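Local coordinates for protein putative thiosulfate sulfurtransferase YOR285W (PDB 3D1P) that transfers the sulfane sulfur of thiosulfate to glutathione, making S-sulfanylglutathione, a central intermediate of mitochondrial hydrogen sulfide metabolism, at residues D38-L43 / S90-I95; L94-A99 / S117-Y122. All coordinates share one frame; numbering follows the deposited sequence.

In the fold
Interactions 1 and 2 lie on the two edges of one strand, 93-97, which is flanked in the parallel sheet by strand 41-45 and strand 119-121. Their centres are about 9 Å apart and they share Leu94 and Ile95. A probable hydrogen bond of 2.7 Å between Glu93 OE2 and Ser120 OG ties them together, and Leu43 CB of interaction 1 packs 3.7 Å from Tyr97 OH of interaction 2. Strand 93-97 runs straight into Cys98, the residue that carries the persulfide intermediate. Interaction 2 contains this cysteine, whereas in interaction 1 the side chain of Ile95 is about 11 Å from that of Cys98.

Interaction 1 of 2, residues D38-L43 / S90-I95; sequences DPNVVL and SAKELI
Strands 41-43 and 93-95 run parallel, their axes 4.7 Å apart at 20°, with Val41 beside Glu93, Val42 beside Leu94 and Leu43 beside Ile95. Three backbone bonds join them: Glu93 N to Asn40 O, Val42 N to Glu93 O at 2.8 Å, and Ile95 N to Val42 O. Ahead of the strand, a type I turn from Asp38 to Val41 is braced by an Asx turn in which Asp38 OD1 accepts from Asn40 N. Lys92 reaches over this turn: in the conformer described, one of two, with CG set beside its own backbone N (chi1 -68°) and the chain extended beyond, its CB and CG pass over Asn40 O and its CD lies 3.5 Å from Val42 CG2. The ammonium makes a weak bond from NZ to Pro39 O, 3.3 Å, and donates to a water that in turn donates to Val41 O, so the lysine meets one carbonyl weakly and a second only through water. On the face of Val41, Leu43, Glu93 and Ile95, Val41 CG1 meets Ile95 CD1 at 3.7 Å; Met30 and Ile33 of helix 27-36 pack against this patch. Glu93 lies beside Val41, pointing the same way, OE1 against Val41 CG2, while OE2 is hydrogen-bonded to Tyr25 OH. On the opposite face of the sheet, Val42 CB rests 4.0 Å from Leu94 CG. The pair belongs to the central parallel sheet of the alpha/beta rhodanese fold, with helix 27-36 packed on the face that carries Leu43 and Ile95.

Interaction 2 of 2, residues L94-A99 / S117-Y122; sequences LIFYCA and SNTSLY
Strand 93-97, helix 102-112 and strand 119-121 form a beta-alpha-beta unit of the rhodanese domain, and this contact pairs its two parallel strands just before Cys98, the site of the persulfide intermediate. Four backbone bonds link them: Leu94 N to Asn118 O, Ser120 N to Leu94 O, Phe96 N to Ser120 O at 2.9 Å and Tyr122 N to Phe96 O at 3.0 Å. The Phe96 ring meets Ser120 O in its plane, CD2 being 3.6 Å from that oxygen, and its CE2 lies 3.9 Å from Thr119 CG2. Ala107, Gln108 and Ala111 of helix 102-112 also touch this side chain. An alanine here would remove the ring and is likely to leave a gap between the sheet and that helix, with Thr119 CG2 losing its aromatic neighbour. Ile95 CG2 packs 4.1 Å from Tyr122 CB. Beyond it, Tyr122 turns its edge to the face of Tyr97 in a T-shaped pair, with centroids 5.7 Å apart and planes at 69°; Tyr97 CG sits between its own backbone N and carbonyl carbon (chi1 54°), which brings it to 4.0 Å from Tyr122 CD1. Tyr122 OH bonds to Asp128, and a water donates to Phe96 O and, weakly, to Tyr122 O. Ser125 OG links the carbonyl of Tyr122 to the amide of Cys98, which probably helps fix the start of the active-site loop.

Interaction 1 of 2, residues D38-L43 / S90-I95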
loop_
_atom_site.group_PDB
_atom_site.type_symbol
_atom_site.label_atom_id
_atom_site.label_comp_id
_atom_site.label_asym_id
_atom_site.label_seq_id
_atom_site.Cartn_x
_atom_site.Cartn_y
_atom_site.Cartn_z
ATOM N N ASP A 38 8.957 2.828 -10.319
ATOM C CA ASP A 38 8.516 4.161 -10.656
ATOM C C ASP A 38 8.611 5.043 -9.421
ATOM O O ASP A 38 7.996 4.745 -8.392
ATOM C CB ASP A 38 7.081 4.010 -11.122
ATOM C CG ASP A 38 6.507 5.226 -11.692
ATOM O OD1 ASP A 38 6.895 6.342 -11.311
ATOM O OD2 ASP A 38 5.565 5.017 -12.499
ATOM N N PRO A 39 9.367 6.147 -9.509
ATOM C CA PRO A 39 9.545 6.997 -8.348
ATOM C C PRO A 39 8.288 7.659 -7.878
ATOM O O PRO A 39 8.232 8.195 -6.746
ATOM C CB PRO A 39 10.554 8.029 -8.839
ATOM C CG PRO A 39 10.389 8.099 -10.292
ATOM C CD PRO A 39 10.110 6.668 -10.665
ATOM N N ASN A 40 7.268 7.681 -8.728
ATOM C CA ASN A 40 6.032 8.345 -8.387
ATOM C C ASN A 40 4.881 7.372 -8.055
ATOM O O ASN A 40 3.719 7.760 -8.086
ATOM C CB ASN A 40 5.774 9.403 -9.421
ATOM C CG ASN A 40 6.770 10.594 -9.294
ATOM O OD1 ASN A 40 7.088 11.067 -8.187
ATOM N ND2 ASN A 40 7.245 11.061 -10.423
ATOM N N VAL A 41 5.253 6.153 -7.687
ATOM C CA VAL A 41 4.332 5.132 -7.201
ATOM C C VAL A 41 4.768 4.733 -5.791
ATOM O O VAL A 41 5.978 4.597 -5.512
ATOM C CB VAL A 41 4.335 3.932 -8.125
ATOM C CG1 VAL A 41 3.592 2.739 -7.486
ATOM C CG2 VAL A 41 3.749 4.336 -9.486
ATOM N N VAL A 42 3.796 4.595 -4.894
ATOM C CA VAL A 42 4.014 4.171 -3.532
ATOM C C VAL A 42 3.187 2.917 -3.301
ATOM O O VAL A 42 1.993 2.916 -3.560
ATOM C CB VAL A 42 3.594 5.248 -2.518
ATOM C CG1 VAL A 42 3.851 4.811 -1.087
ATOM C CG2 VAL A 42 4.307 6.582 -2.810
ATOM N N LEU A 43 3.843 1.888 -2.765
ATOM C CA LEU A 43 3.207 0.594 -2.465
ATOM C C LEU A 43 2.864 0.603 -0.982
ATOM O O LEU A 43 3.751 0.543 -0.125
ATOM C CB LEU A 43 4.175 -0.553 -2.775
ATOM C CG LEU A 43 4.665 -0.593 -4.230
ATOM C CD1 LEU A 43 5.636 -1.753 -4.440
ATOM C CD2 LEU A 43 3.514 -0.672 -5.200
ATOM N N SER A 90 1.159 13.298 -1.819
ATOM C CA SER A 90 -0.148 13.122 -2.427
ATOM C C SER A 90 -0.162 13.237 -3.937
ATOM O O SER A 90 -1.169 12.903 -4.548
ATOM C CB SER A 90 -1.185 13.985 -1.802
ATOM O OG SER A 90 -0.848 15.308 -2.072
ATOM N N ALA A 91 0.918 13.698 -4.542
ATOM C CA ALA A 91 1.012 13.752 -5.989
ATOM C C ALA A 91 1.284 12.381 -6.581
ATOM O O ALA A 91 1.157 12.223 -7.789
ATOM C CB ALA A 91 2.143 14.716 -6.421
ATOM N N LYS A 92 1.705 11.411 -5.774
ATOM C CA LYS A 92 2.043 10.093 -6.262
ATOM C C LYS A 92 0.809 9.215 -6.347
ATOM O O LYS A 92 -0.219 9.490 -5.752
ATOM C CB LYS A 92 3.061 9.467 -5.325
ATOM C CG LYS A 92 4.418 10.177 -5.373
ATOM C CD LYS A 92 5.447 9.454 -4.531
ATOM C CE LYS A 92 6.816 10.111 -4.472
ATOM N NZ LYS A 92 7.764 9.287 -3.688
ATOM N N GLU A 93 0.949 8.118 -7.095
ATOM C CA GLU A 93 -0.039 7.053 -7.088
ATOM C C GLU A 93 0.236 6.136 -5.888
ATOM O O GLU A 93 1.320 5.567 -5.799
ATOM C CB GLU A 93 0.042 6.206 -8.355
ATOM C CG GLU A 93 -0.954 5.087 -8.368
ATOM C CD GLU A 93 -0.861 4.142 -9.553
ATOM O OE1 GLU A 93 0.051 4.264 -10.376
ATOM O OE2 GLU A 93 -1.727 3.240 -9.629
ATOM N N LEU A 94 -0.727 6.007 -4.991
ATOM C CA LEU A 94 -0.601 5.110 -3.847
ATOM C C LEU A 94 -1.439 3.862 -4.135
ATOM O O LEU A 94 -2.632 3.981 -4.445
ATOM C CB LEU A 94 -1.119 5.759 -2.565
ATOM C CG LEU A 94 -0.106 6.616 -1.800
ATOM C CD1 LEU A 94 0.435 7.811 -2.638
ATOM C CD2 LEU A 94 -0.731 7.086 -0.498
ATOM N N ILE A 95 -0.815 2.696 -4.038
ATOM C CA ILE A 95 -1.458 1.418 -4.318
ATOM C C ILE A 95 -1.628 0.686 -2.990
ATOM O O ILE A 95 -0.642 0.351 -2.351
ATOM C CB ILE A 95 -0.643 0.564 -5.280
ATOM C CG1 ILE A 95 -0.298 1.327 -6.546
ATOM C CG2 ILE A 95 -1.412 -0.728 -5.589
ATOM C CD1 ILE A 95 0.599 0.534 -7.534
HETATM O O HOH W 1 7.708 6.261 -3.828
#

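Interaction 2 of 2, residues L94-A99 / S117-Y122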
loop_
_atom_site.group_PDB
_atom_site.type_symbol
_atom_site.label_atom_id
_atom_site.label_comp_id
_atom_site.label_asym_id
_atom_site.label_seq_id
_atom_site.Cartn_x
_atom_site.Cartn_y
_atom_site.Cartn_z
ATOM N N LEU A 94 -0.727 6.007 -4.991
ATOM C CA LEU A 94 -0.601 5.110 -3.847
ATOM C C LEU A 94 -1.439 3.862 -4.135
ATOM O O LEU A 94 -2.632 3.981 -4.445
ATOM C CB LEU A 94 -1.119 5.759 -2.565
ATOM C CG LEU A 94 -0.106 6.616 -1.800
ATOM C CD1 LEU A 94 0.435 7.811 -2.638
ATOM C CD2 LEU A 94 -0.731 7.086 -0.498
ATOM N N ILE A 95 -0.815 2.696 -4.038
ATOM C CA ILE A 95 -1.458 1.418 -4.318
ATOM C C ILE A 95 -1.628 0.686 -2.990
ATOM O O ILE A 95 -0.642 0.351 -2.351
ATOM C CB ILE A 95 -0.643 0.564 -5.280
ATOM C CG1 ILE A 95 -0.298 1.327 -6.546
ATOM C CG2 ILE A 95 -1.412 -0.728 -5.589
ATOM C CD1 ILE A 95 0.599 0.534 -7.534
ATOM N N PHE A 96 -2.872 0.449 -2.585
ATOM C CA PHE A 96 -3.169 -0.071 -1.269
ATOM C C PHE A 96 -3.464 -1.565 -1.290
ATOM O O PHE A 96 -4.177 -2.067 -2.175
ATOM C CB PHE A 96 -4.423 0.610 -0.720
ATOM C CG PHE A 96 -4.192 2.032 -0.368
ATOM C CD1 PHE A 96 -3.823 2.398 0.923
ATOM C CD2 PHE A 96 -4.292 3.031 -1.334
ATOM C CE1 PHE A 96 -3.589 3.730 1.226
ATOM C CE2 PHE A 96 -4.031 4.361 -1.021
ATOM C CZ PHE A 96 -3.658 4.682 0.250
ATOM N N TYR A 97 -2.985 -2.266 -0.263
ATOM C CA TYR A 97 -3.277 -3.701 -0.108
ATOM C C TYR A 97 -2.969 -4.107 1.330
ATOM O O TYR A 97 -2.273 -3.419 2.071
ATOM C CB TYR A 97 -2.472 -4.543 -1.103
ATOM C CG TYR A 97 -0.991 -4.301 -1.063
ATOM C CD1 TYR A 97 -0.166 -5.057 -0.236
ATOM C CD2 TYR A 97 -0.383 -3.327 -1.839
ATOM C CE1 TYR A 97 1.182 -4.850 -0.185
ATOM C CE2 TYR A 97 0.970 -3.085 -1.793
ATOM C CZ TYR A 97 1.777 -3.859 -0.975
ATOM O OH TYR A 97 3.122 -3.631 -0.957
ATOM N N CYS A 98 -3.463 -5.294 1.667
ATOM C CA CYS A 98 -3.186 -5.905 2.971
ATOM C C CYS A 98 -2.815 -7.383 2.734
ATOM O O CYS A 98 -1.873 -7.658 2.003
ATOM C CB CYS A 98 -4.330 -5.641 3.984
ATOM S SG CYS A 98 -5.946 -6.231 3.462
ATOM N N ALA A 99 -3.549 -8.303 3.393
ATOM C CA ALA A 99 -3.371 -9.752 3.200
ATOM C C ALA A 99 -4.442 -10.251 2.227
ATOM O O ALA A 99 -4.107 -10.712 1.144
ATOM C CB ALA A 99 -3.419 -10.485 4.523
ATOM N N SER A 117 -5.590 12.110 -4.541
ATOM C CA SER A 117 -6.399 12.038 -5.751
ATOM C C SER A 117 -6.012 10.878 -6.655
ATOM O O SER A 117 -6.736 10.609 -7.605
ATOM C CB SER A 117 -6.298 13.337 -6.555
ATOM O OG SER A 117 -5.027 13.526 -7.112
ATOM N N ASN A 118 -4.844 10.243 -6.406
ATOM C CA ASN A 118 -4.346 9.175 -7.285
ATOM C C ASN A 118 -4.094 7.951 -6.419
ATOM O O ASN A 118 -3.028 7.804 -5.815
ATOM C CB ASN A 118 -3.091 9.566 -8.031
ATOM C CG ASN A 118 -2.793 8.589 -9.141
ATOM O OD1 ASN A 118 -3.424 7.534 -9.228
ATOM N ND2 ASN A 118 -1.808 8.876 -9.957
ATOM N N THR A 119 -5.125 7.136 -6.268
ATOM C CA THR A 119 -5.034 5.957 -5.443
ATOM C C THR A 119 -5.578 4.757 -6.225
ATOM O O THR A 119 -6.435 4.885 -7.115
ATOM C CB THR A 119 -5.825 6.063 -4.120
ATOM O OG1 THR A 119 -7.220 6.206 -4.385
ATOM C CG2 THR A 119 -5.351 7.245 -3.277
ATOM N N SER A 120 -5.051 3.594 -5.883
ATOM C CA SER A 120 -5.336 2.357 -6.558
ATOM C C SER A 120 -5.362 1.226 -5.566
ATOM O O SER A 120 -4.933 1.371 -4.419
ATOM C CB SER A 120 -4.269 2.068 -7.617
ATOM O OG SER A 120 -4.147 3.157 -8.495
ATOM N N LEU A 121 -5.841 0.065 -6.024
ATOM C CA LEU A 121 -5.893 -1.148 -5.197
ATOM C C LEU A 121 -5.106 -2.266 -5.851
ATOM O O LEU A 121 -5.112 -2.431 -7.074
ATOM C CB LEU A 121 -7.311 -1.682 -5.058
ATOM C CG LEU A 121 -8.299 -0.802 -4.343
ATOM C CD1 LEU A 121 -9.718 -1.341 -4.482
ATOM C CD2 LEU A 121 -7.938 -0.678 -2.875
ATOM N N TYR A 122 -4.495 -3.074 -5.002
ATOM C CA TYR A 122 -4.040 -4.425 -5.359
ATOM C C TYR A 122 -4.982 -5.353 -4.594
ATOM O O TYR A 122 -4.705 -5.736 -3.466
ATOM C CB TYR A 122 -2.587 -4.646 -4.956
ATOM C CG TYR A 122 -2.051 -6.035 -5.135
ATOM C CD1 TYR A 122 -0.958 -6.451 -4.399
ATOM C CD2 TYR A 122 -2.611 -6.951 -6.025
ATOM C CE1 TYR A 122 -0.384 -7.684 -4.601
ATOM C CE2 TYR A 122 -2.058 -8.211 -6.226
ATOM C CZ TYR A 122 -0.938 -8.588 -5.492
ATOM O OH TYR A 122 -0.334 -9.794 -5.654
HETATM O O HOH W 2 -6.259 -3.949 -1.767
#